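Local atomic coordinates of probable adenylyl-sulfate kinase (Synechocystis sp., PDB entry 5CB8), a protein that catalyses the ATP-dependent 3'-phosphorylation of adenosine 5'-phosphosulfate to 3'-phosphoadenylyl sulfate, a step in sulfur assimilation. Residues B[27-32]-B[84-89]; B[39-44]-B[171-176]; B[52-57]-B[184-189]. One frame throughout, in Å; residues are numbered along the deposited sequence.

Contact 1 of 3, residues B[27-32]-B[84-89]. With SO4 (sulfate ion), chain I.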
loop_
_atom_site.group_PDB
_atom_site.type_symbol
_atom_site.label_atom_id
_atom_site.label_comp_id
_atom_site.label_asym_id
_atom_site.label_seq_id
_atom_site.Cartn_x
_atom_site.Cartn_y
_atom_site.Cartn_z
ATOM N N THR B 27 12.979 -5.795 -0.055
ATOM C CA THR B 27 12.832 -4.423 -0.526
ATOM C C THR B 27 14.205 -3.872 -0.891
ATOM O O THR B 27 15.107 -3.822 -0.050
ATOM C CB THR B 27 12.188 -3.538 0.541
ATOM O OG1 THR B 27 10.817 -3.935 0.707
ATOM C CG2 THR B 27 12.241 -2.063 0.137
ATOM N N ILE B 28 14.366 -3.490 -2.153
ATOM C CA ILE B 28 15.604 -2.877 -2.623
ATOM C C ILE B 28 15.352 -1.373 -2.677
ATOM O O ILE B 28 14.554 -0.906 -3.495
ATOM C CB ILE B 28 15.992 -3.422 -4.012
ATOM C CG1 ILE B 28 16.088 -4.955 -3.965
ATOM C CG2 ILE B 28 17.311 -2.802 -4.500
ATOM C CD1 ILE B 28 16.175 -5.599 -5.331
ATOM N N TRP B 29 16.020 -0.622 -1.797
ATOM C CA TRP B 29 15.652 0.769 -1.529
ATOM C C TRP B 29 16.697 1.754 -2.049
ATOM O O TRP B 29 17.771 1.904 -1.453
ATOM C CB TRP B 29 15.454 0.987 -0.019
ATOM C CG TRP B 29 14.844 2.318 0.325
ATOM C CD1 TRP B 29 15.467 3.537 0.316
ATOM C CD2 TRP B 29 13.486 2.567 0.723
ATOM N NE1 TRP B 29 14.580 4.526 0.682
ATOM C CE2 TRP B 29 13.360 3.954 0.935
ATOM C CE3 TRP B 29 12.368 1.741 0.916
ATOM C CZ2 TRP B 29 12.154 4.542 1.326
ATOM C CZ3 TRP B 29 11.173 2.326 1.312
ATOM C CH2 TRP B 29 11.076 3.713 1.517
ATOM N N LEU B 30 16.378 2.428 -3.153
ATOM C CA LEU B 30 17.308 3.380 -3.752
ATOM C C LEU B 30 17.054 4.792 -3.211
ATOM O O LEU B 30 15.962 5.352 -3.374
ATOM C CB LEU B 30 17.201 3.362 -5.282
ATOM C CG LEU B 30 18.013 2.263 -5.985
ATOM C CD1 LEU B 30 17.541 0.880 -5.586
ATOM C CD2 LEU B 30 17.957 2.400 -7.502
ATOM N N THR B 31 18.069 5.353 -2.558
ATOM C CA THR B 31 17.995 6.692 -2.004
ATOM C C THR B 31 19.075 7.560 -2.657
ATOM O O THR B 31 20.120 7.054 -3.050
ATOM C CB THR B 31 18.186 6.651 -0.463
ATOM O OG1 THR B 31 18.157 7.975 0.073
ATOM C CG2 THR B 31 19.507 5.985 -0.093
ATOM N N GLY B 32 18.826 8.861 -2.783
ATOM C CA GLY B 32 19.818 9.740 -3.384
ATOM C C GLY B 32 19.193 11.028 -3.881
ATOM O O GLY B 32 17.967 11.152 -3.896
ATOM N N ARG B 84 7.162 6.665 5.000
ATOM C CA ARG B 84 6.534 5.657 5.858
ATOM C C ARG B 84 5.413 4.896 5.144
ATOM O O ARG B 84 5.223 3.690 5.378
ATOM C CB ARG B 84 6.037 6.293 7.165
ATOM C CG ARG B 84 7.166 6.574 8.157
ATOM C CD ARG B 84 6.713 7.496 9.262
ATOM N NE ARG B 84 7.688 7.542 10.350
ATOM C CZ ARG B 84 7.795 8.543 11.213
ATOM N NH1 ARG B 84 6.995 9.598 11.104
ATOM N NH2 ARG B 84 8.700 8.485 12.184
ATOM N N ARG B 85 4.681 5.579 4.264
ATOM C CA ARG B 85 3.581 4.924 3.552
ATOM C C ARG B 85 4.114 3.978 2.479
ATOM O O ARG B 85 3.601 2.870 2.299
ATOM C CB ARG B 85 2.631 5.956 2.931
ATOM C CG ARG B 85 1.324 5.342 2.416
ATOM C CD ARG B 85 0.354 6.427 1.942
ATOM N NE ARG B 85 0.017 7.364 3.015
ATOM C CZ ARG B 85 -0.486 8.579 2.812
ATOM N NH1 ARG B 85 -0.711 9.009 1.581
ATOM N NH2 ARG B 85 -0.780 9.364 3.841
ATOM N N ILE B 86 5.149 4.415 1.772
ATOM C CA ILE B 86 5.841 3.546 0.824
ATOM C C ILE B 86 6.400 2.320 1.558
ATOM O O ILE B 86 6.315 1.184 1.061
ATOM C CB ILE B 86 6.966 4.311 0.098
ATOM C CG1 ILE B 86 6.361 5.355 -0.856
ATOM C CG2 ILE B 86 7.880 3.340 -0.666
ATOM C CD1 ILE B 86 7.359 6.412 -1.357
ATOM N N GLY B 87 6.956 2.549 2.746
ATOM C CA GLY B 87 7.486 1.454 3.557
ATOM C C GLY B 87 6.405 0.465 3.980
ATOM O O GLY B 87 6.641 -0.754 4.023
ATOM N N PHE B 88 5.224 0.991 4.308
ATOM C CA PHE B 88 4.085 0.149 4.684
ATOM C C PHE B 88 3.756 -0.839 3.572
ATOM O O PHE B 88 3.630 -2.044 3.806
ATOM C CB PHE B 88 2.863 1.031 4.987
ATOM C CG PHE B 88 1.589 0.258 5.263
ATOM C CD1 PHE B 88 0.718 -0.063 4.231
ATOM C CD2 PHE B 88 1.254 -0.113 6.557
ATOM C CE1 PHE B 88 -0.455 -0.764 4.485
ATOM C CE2 PHE B 88 0.078 -0.808 6.820
ATOM C CZ PHE B 88 -0.772 -1.134 5.777
ATOM N N VAL B 89 3.601 -0.325 2.361
ATOM C CA VAL B 89 3.245 -1.157 1.224
ATOM C C VAL B 89 4.393 -2.102 0.887
ATOM O O VAL B 89 4.162 -3.275 0.582
ATOM C CB VAL B 89 2.899 -0.283 0.003
ATOM C CG1 VAL B 89 2.597 -1.142 -1.225
ATOM C CG2 VAL B 89 1.715 0.625 0.333
HETATM S S SO4 I . 3.223 9.605 9.552
HETATM O O1 SO4 I . 3.213 8.300 8.883
HETATM O O2 SO4 I . 2.222 10.465 8.906
HETATM O O3 SO4 I . 2.874 9.427 10.964
HETATM O O4 SO4 I . 4.563 10.225 9.462
#
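W29 reaches from strand 26-31 to helix 76-94 with the far corner of its six-membered ring. CH2 lies 3.9 Å from CG2 of I86 and CZ3 of the same indole is 4.0 Å from that methyl, the two side chains meeting at a slant. The indole is swung out from the strand by a first torsion that sets CG anti to the backbone N (chi1 -170°). I86 points its CB toward the strand, and the CG2 methyl, anti to N, is the branch that meets the indole. Beside it G87 offers bare backbone: its CA comes to the ring edge, near the ring plane, 4.4 Å from W29 CZ3. All three residues are buried. At the other end of the indole, NE1 is hydrogen-bonded to OG of S106, probably the residue of the phosphoserine intermediate, while the ring of F122 also meets W29. On the far side of the helix, R84 NH1 donates to O4 of a sulfate ion in the guanidinium plane, at 3.0 Å, and R84 NE forms a salt bridge with E114. Strand 26-31 runs into G32, the start of the P-loop, and this is the helix-on-parallel-sheet packing of a P-loop kinase.

Contact 2 of 3, residues B[39-44]-B[171-176]. With SO4 (sulfate ion), chain H.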
loop_
_atom_site.group_PDB
_atom_site.type_symbol
_atom_site.label_atom_id
_atom_site.label_comp_id
_atom_site.label_asym_id
_atom_site.label_seq_id
_atom_site.Cartn_x
_atom_site.Cartn_y
_atom_site.Cartn_z
ATOM N N THR B 39 15.949 6.425 -10.896
ATOM C CA THR B 39 14.934 5.858 -11.777
ATOM C C THR B 39 15.549 5.017 -12.903
ATOM O O THR B 39 15.044 3.945 -13.257
ATOM C CB THR B 39 14.053 6.983 -12.346
ATOM O OG1 THR B 39 13.179 7.458 -11.311
ATOM C CG2 THR B 39 13.232 6.495 -13.499
ATOM N N THR B 40 16.645 5.517 -13.467
ATOM C CA THR B 40 17.337 4.824 -14.552
ATOM C C THR B 40 17.827 3.440 -14.109
ATOM O O THR B 40 17.676 2.446 -14.837
ATOM C CB THR B 40 18.517 5.664 -15.071
ATOM O OG1 THR B 40 18.017 6.873 -15.658
ATOM C CG2 THR B 40 19.313 4.899 -16.116
ATOM N N ILE B 41 18.405 3.383 -12.912
ATOM C CA ILE B 41 18.888 2.124 -12.346
ATOM C C ILE B 41 17.711 1.216 -12.019
ATOM O O ILE B 41 17.742 0.013 -12.294
ATOM C CB ILE B 41 19.723 2.360 -11.064
ATOM C CG1 ILE B 41 21.059 3.028 -11.415
ATOM C CG2 ILE B 41 19.985 1.031 -10.335
ATOM C CD1 ILE B 41 21.887 3.451 -10.195
ATOM N N THR B 42 16.680 1.799 -11.417
ATOM C CA THR B 42 15.465 1.064 -11.095
ATOM C C THR B 42 14.909 0.358 -12.324
ATOM O O THR B 42 14.612 -0.841 -12.281
ATOM C CB THR B 42 14.413 2.013 -10.512
ATOM O OG1 THR B 42 14.924 2.554 -9.288
ATOM C CG2 THR B 42 13.104 1.279 -10.232
ATOM N N HIS B 43 14.782 1.095 -13.424
ATOM C CA HIS B 43 14.169 0.536 -14.625
ATOM C C HIS B 43 15.037 -0.558 -15.230
ATOM O O HIS B 43 14.529 -1.589 -15.675
ATOM C CB HIS B 43 13.880 1.647 -15.633
ATOM C CG HIS B 43 12.771 2.563 -15.212
ATOM N ND1 HIS B 43 12.538 3.779 -15.818
ATOM C CD2 HIS B 43 11.825 2.433 -14.249
ATOM C CE1 HIS B 43 11.496 4.360 -15.248
ATOM N NE2 HIS B 43 11.047 3.566 -14.291
ATOM N N ALA B 44 16.350 -0.347 -15.227
ATOM C CA ALA B 44 17.269 -1.338 -15.782
ATOM C C ALA B 44 17.283 -2.596 -14.926
ATOM O O ALA B 44 17.329 -3.719 -15.444
ATOM C CB ALA B 44 18.673 -0.755 -15.907
ATOM N N CYS B 171 26.208 3.188 -5.504
ATOM C CA CYS B 171 26.395 3.378 -6.937
ATOM C C CYS B 171 26.805 4.824 -7.174
ATOM O O CYS B 171 25.994 5.743 -6.997
ATOM C CB CYS B 171 25.093 3.071 -7.683
ATOM S SG CYS B 171 24.454 1.392 -7.401
ATOM N N ARG B 172 28.069 5.035 -7.527
ATOM C CA ARG B 172 28.546 6.384 -7.801
ATOM C C ARG B 172 28.336 6.656 -9.281
ATOM O O ARG B 172 29.221 6.407 -10.105
ATOM C CB ARG B 172 30.012 6.540 -7.368
ATOM C CG ARG B 172 30.137 6.358 -5.855
ATOM C CD ARG B 172 31.534 6.578 -5.282
ATOM N NE ARG B 172 31.442 6.532 -3.819
ATOM C CZ ARG B 172 32.454 6.713 -2.979
ATOM N NH1 ARG B 172 33.673 6.953 -3.438
ATOM N NH2 ARG B 172 32.239 6.650 -1.670
ATOM N N THR B 173 27.148 7.164 -9.612
ATOM C CA THR B 173 26.676 7.156 -10.997
ATOM C C THR B 173 27.454 8.062 -11.935
ATOM O O THR B 173 27.350 7.910 -13.151
ATOM C CB THR B 173 25.174 7.474 -11.086
ATOM O OG1 THR B 173 24.915 8.691 -10.384
ATOM C CG2 THR B 173 24.370 6.361 -10.443
ATOM N N ASP B 174 28.233 8.994 -11.382
ATOM C CA ASP B 174 29.095 9.849 -12.193
ATOM C C ASP B 174 30.405 9.152 -12.550
ATOM O O ASP B 174 31.171 9.634 -13.398
ATOM C CB ASP B 174 29.398 11.155 -11.458
ATOM C CG ASP B 174 29.953 10.930 -10.063
ATOM O OD1 ASP B 174 29.444 10.045 -9.330
ATOM O OD2 ASP B 174 30.889 11.661 -9.684
ATOM N N LEU B 175 30.661 8.012 -11.910
ATOM C CA LEU B 175 31.951 7.323 -12.070
ATOM C C LEU B 175 31.834 5.866 -12.512
ATOM O O LEU B 175 32.846 5.190 -12.719
ATOM C CB LEU B 175 32.749 7.382 -10.762
ATOM C CG LEU B 175 32.941 8.756 -10.126
ATOM C CD1 LEU B 175 33.579 8.623 -8.747
ATOM C CD2 LEU B 175 33.779 9.663 -11.025
ATOM N N GLU B 176 30.609 5.369 -12.643
ATOM C CA GLU B 176 30.424 3.992 -13.092
ATOM C C GLU B 176 29.331 3.906 -14.150
ATOM O O GLU B 176 28.386 4.701 -14.148
ATOM C CB GLU B 176 30.134 3.063 -11.905
ATOM C CG GLU B 176 29.098 3.594 -10.956
ATOM C CD GLU B 176 28.907 2.745 -9.708
ATOM O OE1 GLU B 176 29.706 2.862 -8.746
ATOM O OE2 GLU B 176 27.925 1.974 -9.684
HETATM S S SO4 H . 16.671 10.379 -10.109
HETATM O O1 SO4 H . 15.704 9.340 -10.408
HETATM O O2 SO4 H . 17.502 10.645 -11.281
HETATM O O3 SO4 H . 17.527 9.930 -9.001
HETATM O O4 SO4 H . 16.004 11.633 -9.716
#
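I41 meets both C171 and T173 with a single atom, the methyl CD1 at the end of its longer branch. CD1 is 3.8 Å from CG2 of T173 and 4.1 Å from CB of C171. CG1 of I41 stands anti to the carbonyl carbon, and the extended second torsion (173°) carries CD1 out from helix 38-50 to the chain that leaves strand 169-171. CG2 of I41 takes the other direction and packs on L30 and I185.

T173 is turned by a chi1 of 53°, which places OG1 between backbone N and carbonyl carbon and leaves CG2 to face the isoleucine. Its two branches thus have separate tasks: the methyl joins the apolar patch, and the hydroxyl is hydrogen-bonded to A36 O in the P-loop. C171 presents CB to I41, while its SG lies near I185 CD1.

The turn beyond is closed from within. R172, the centre of an inverse gamma turn, gives its backbone N to OE1 of E176 at 3.0 Å, from above the carboxylate plane. Two residues before I41, T39 N donates to O1 of a sulfate ion at 3.0 Å and an N-H...O angle of 162°. K38 NZ and the amides of G35 and G37 hold that sulfate too, as a P-loop would hold an ATP phosphate.

Between the two segments the contact is apolar, carbon against carbon, and fixes no direction; T173 adds one through its hydroxyl bond to A36 O, which ties the 171-176 loop to the P-loop.

Contact 3 of 3, residues B[52-57]-B[184-189]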
loop_
_atom_site.group_PDB
_atom_site.type_symbol
_atom_site.label_atom_id
_atom_site.label_comp_id
_atom_site.label_asym_id
_atom_site.label_seq_id
_atom_site.Cartn_x
_atom_site.Cartn_y
_atom_site.Cartn_z
ATOM N N SER B 52 14.411 -12.581 -15.968
ATOM C CA SER B 52 14.865 -13.819 -15.340
ATOM C C SER B 52 13.717 -14.563 -14.657
ATOM O O SER B 52 13.913 -15.644 -14.087
ATOM C CB SER B 52 15.999 -13.542 -14.349
ATOM O OG SER B 52 17.207 -13.267 -15.034
ATOM N N GLY B 53 12.521 -13.979 -14.714
ATOM C CA GLY B 53 11.331 -14.655 -14.232
ATOM C C GLY B 53 10.915 -14.249 -12.836
ATOM O O GLY B 53 10.002 -14.847 -12.263
ATOM N N TYR B 54 11.574 -13.230 -12.290
ATOM C CA TYR B 54 11.269 -12.790 -10.938
ATOM C C TYR B 54 10.015 -11.927 -10.870
ATOM O O TYR B 54 9.669 -11.220 -11.826
ATOM C CB TYR B 54 12.474 -12.094 -10.292
ATOM C CG TYR B 54 13.620 -13.053 -10.082
ATOM C CD1 TYR B 54 13.578 -14.002 -9.067
ATOM C CD2 TYR B 54 14.732 -13.031 -10.915
ATOM C CE1 TYR B 54 14.613 -14.896 -8.886
ATOM C CE2 TYR B 54 15.773 -13.919 -10.739
ATOM C CZ TYR B 54 15.708 -14.848 -9.725
ATOM O OH TYR B 54 16.748 -15.733 -9.550
ATOM N N ARG B 55 9.354 -12.021 -9.717
ATOM C CA ARG B 55 8.060 -11.416 -9.421
ATOM C C ARG B 55 8.334 -10.125 -8.660
ATOM O O ARG B 55 8.821 -10.174 -7.530
ATOM C CB ARG B 55 7.319 -12.380 -8.491
ATOM C CG ARG B 55 5.805 -12.352 -8.504
ATOM C CD ARG B 55 5.245 -12.721 -7.110
ATOM N NE ARG B 55 5.944 -13.831 -6.448
ATOM C CZ ARG B 55 5.750 -14.191 -5.178
ATOM N NH1 ARG B 55 4.878 -13.533 -4.423
ATOM N NH2 ARG B 55 6.424 -15.212 -4.656
ATOM N N LEU B 56 8.038 -8.969 -9.250
ATOM C CA LEU B 56 8.394 -7.715 -8.588
ATOM C C LEU B 56 7.332 -6.620 -8.666
ATOM O O LEU B 56 6.386 -6.703 -9.455
ATOM C CB LEU B 56 9.742 -7.196 -9.101
ATOM C CG LEU B 56 9.859 -6.664 -10.526
ATOM C CD1 LEU B 56 9.528 -5.183 -10.592
ATOM C CD2 LEU B 56 11.253 -6.902 -11.056
ATOM N N GLU B 57 7.507 -5.605 -7.823
ATOM C CA GLU B 57 6.708 -4.381 -7.873
ATOM C C GLU B 57 7.654 -3.203 -7.749
ATOM O O GLU B 57 8.631 -3.265 -7.004
ATOM C CB GLU B 57 5.680 -4.338 -6.734
ATOM C CG GLU B 57 4.558 -5.389 -6.840
ATOM C CD GLU B 57 3.689 -5.203 -8.076
ATOM O OE1 GLU B 57 3.664 -4.085 -8.644
ATOM O OE2 GLU B 57 3.021 -6.181 -8.483
ATOM N N LYS B 184 26.187 -4.471 -9.451
ATOM C CA LYS B 184 26.507 -4.534 -8.025
ATOM C C LYS B 184 25.278 -4.860 -7.180
ATOM O O LYS B 184 25.376 -5.588 -6.190
ATOM C CB LYS B 184 27.162 -3.227 -7.538
ATOM C CG LYS B 184 28.595 -3.028 -8.049
ATOM C CD LYS B 184 29.333 -1.886 -7.331
ATOM C CE LYS B 184 28.799 -0.512 -7.716
ATOM N NZ LYS B 184 29.690 0.590 -7.218
ATOM N N ILE B 185 24.125 -4.319 -7.564
ATOM C CA ILE B 185 22.889 -4.608 -6.840
ATOM C C ILE B 185 22.550 -6.082 -7.047
ATOM O O ILE B 185 22.280 -6.801 -6.088
ATOM C CB ILE B 185 21.730 -3.699 -7.303
ATOM C CG1 ILE B 185 22.062 -2.237 -6.991
ATOM C CG2 ILE B 185 20.429 -4.088 -6.624
ATOM C CD1 ILE B 185 21.129 -1.210 -7.670
ATOM N N TRP B 186 22.602 -6.531 -8.298
ATOM C CA TRP B 186 22.325 -7.926 -8.643
ATOM C C TRP B 186 23.219 -8.867 -7.849
ATOM O O TRP B 186 22.752 -9.866 -7.308
ATOM C CB TRP B 186 22.542 -8.147 -10.147
ATOM C CG TRP B 186 22.114 -9.511 -10.651
ATOM C CD1 TRP B 186 22.846 -10.666 -10.641
ATOM C CD2 TRP B 186 20.855 -9.843 -11.255
ATOM N NE1 TRP B 186 22.113 -11.696 -11.189
ATOM C CE2 TRP B 186 20.888 -11.212 -11.573
ATOM C CE3 TRP B 186 19.702 -9.107 -11.550
ATOM C CZ2 TRP B 186 19.810 -11.864 -12.179
ATOM C CZ3 TRP B 186 18.636 -9.757 -12.147
ATOM C CH2 TRP B 186 18.697 -11.116 -12.456
ATOM N N GLN B 187 24.511 -8.550 -7.783
ATOM C CA GLN B 187 25.461 -9.432 -7.115
ATOM C C GLN B 187 25.184 -9.492 -5.617
ATOM O O GLN B 187 25.350 -10.539 -4.986
ATOM C CB GLN B 187 26.906 -8.988 -7.380
ATOM C CG GLN B 187 27.941 -9.983 -6.881
ATOM C CD GLN B 187 27.795 -11.341 -7.539
ATOM O OE1 GLN B 187 27.701 -11.443 -8.764
ATOM N NE2 GLN B 187 27.763 -12.393 -6.726
ATOM N N LYS B 188 24.758 -8.369 -5.049
ATOM C CA LYS B 188 24.421 -8.327 -3.629
ATOM C C LYS B 188 23.202 -9.211 -3.360
ATOM O O LYS B 188 23.148 -9.940 -2.358
ATOM C CB LYS B 188 24.155 -6.887 -3.184
ATOM C CG LYS B 188 23.826 -6.742 -1.699
ATOM C CD LYS B 188 24.972 -7.245 -0.812
ATOM C CE LYS B 188 26.193 -6.345 -0.911
ATOM N NZ LYS B 188 27.303 -6.762 0.006
ATOM N N LEU B 189 22.224 -9.147 -4.261
ATOM C CA LEU B 189 21.046 -10.013 -4.171
ATOM C C LEU B 189 21.427 -11.493 -4.256
ATOM O O LEU B 189 20.828 -12.343 -3.584
ATOM C CB LEU B 189 20.060 -9.677 -5.284
ATOM C CG LEU B 189 19.317 -8.350 -5.185
ATOM C CD1 LEU B 189 18.558 -8.102 -6.478
ATOM C CD2 LEU B 189 18.370 -8.353 -3.991
#
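W186 of helix 178-191 sends the outer corner of its indole against the turn that follows helix 38-50, at the surface of the P-loop kinase fold. That helix ends in a Schellman motif at G53, whose positive phi (98°) lets the chain reverse toward strand 56-60. The residues before and after this glycine, S52 and Y54, both meet the tryptophan.

The nearer of the two is S52. Its OG lies at the ring edge, near the indole plane, 3.7 Å from CH2 and 4.1 Å from CZ2 of W186; S52 CB is also 4.1 Å from CH2. Y54 adds a looser touch, its CE2 standing 4.4 Å from W186 CH2, and the two ring planes stand steeply to each other, about 75° apart. One aromatic corner is therefore shared by a hydroxymethyl group and a phenol ring.

What brings the indole here is its first torsion: CG is anti to the backbone N (chi1 -173°), which leads the ring off the helix toward the turn, although the CA atoms of S52 and W186 are 11.6 Å apart. K48 makes a cation-pi contact with the ring, and L49 packs on it as well. Y54 is held at its far end, where OH is hydrogen-bonded to the backbone N of E196, and I195, next to E196, packs on both aromatic residues.

Farther out, L189 and I185 turn to the buried side of their helix and lie on strand 26-31. From the other segment, E57 faces the dimer interface, where its OE1 forms a salt bridge with NH2 of R95 of the second subunit while OE2 is hydrogen-bonded to ND2 of N96 of that same subunit.

Overall arrangement
The three contacts lie 15 to 17 Å apart, centre to centre, about one five-stranded parallel sheet: contact 1 on one face, contacts 2 and 3 on the other. Strand 26-31, in its middle, serves contact 1 directly and touches the other two: L30 CD2 packs 3.5 Å from T42 OG1, and I28 CD1 lies 3.6 Å from L189 CD1. A salt bridge from E176 OE1 to K184 NZ, 2.7 Å long, joins contacts 2 and 3. Along the chain 27-32, 39-44 and 52-57 are followed by their partners, 84-89, 171-176 and 184-189, in the same order, so all three interlock. N-terminal strand, P-loop helix and C-terminal helix form one body, whose contacts 1 and 3 also reach the second subunit.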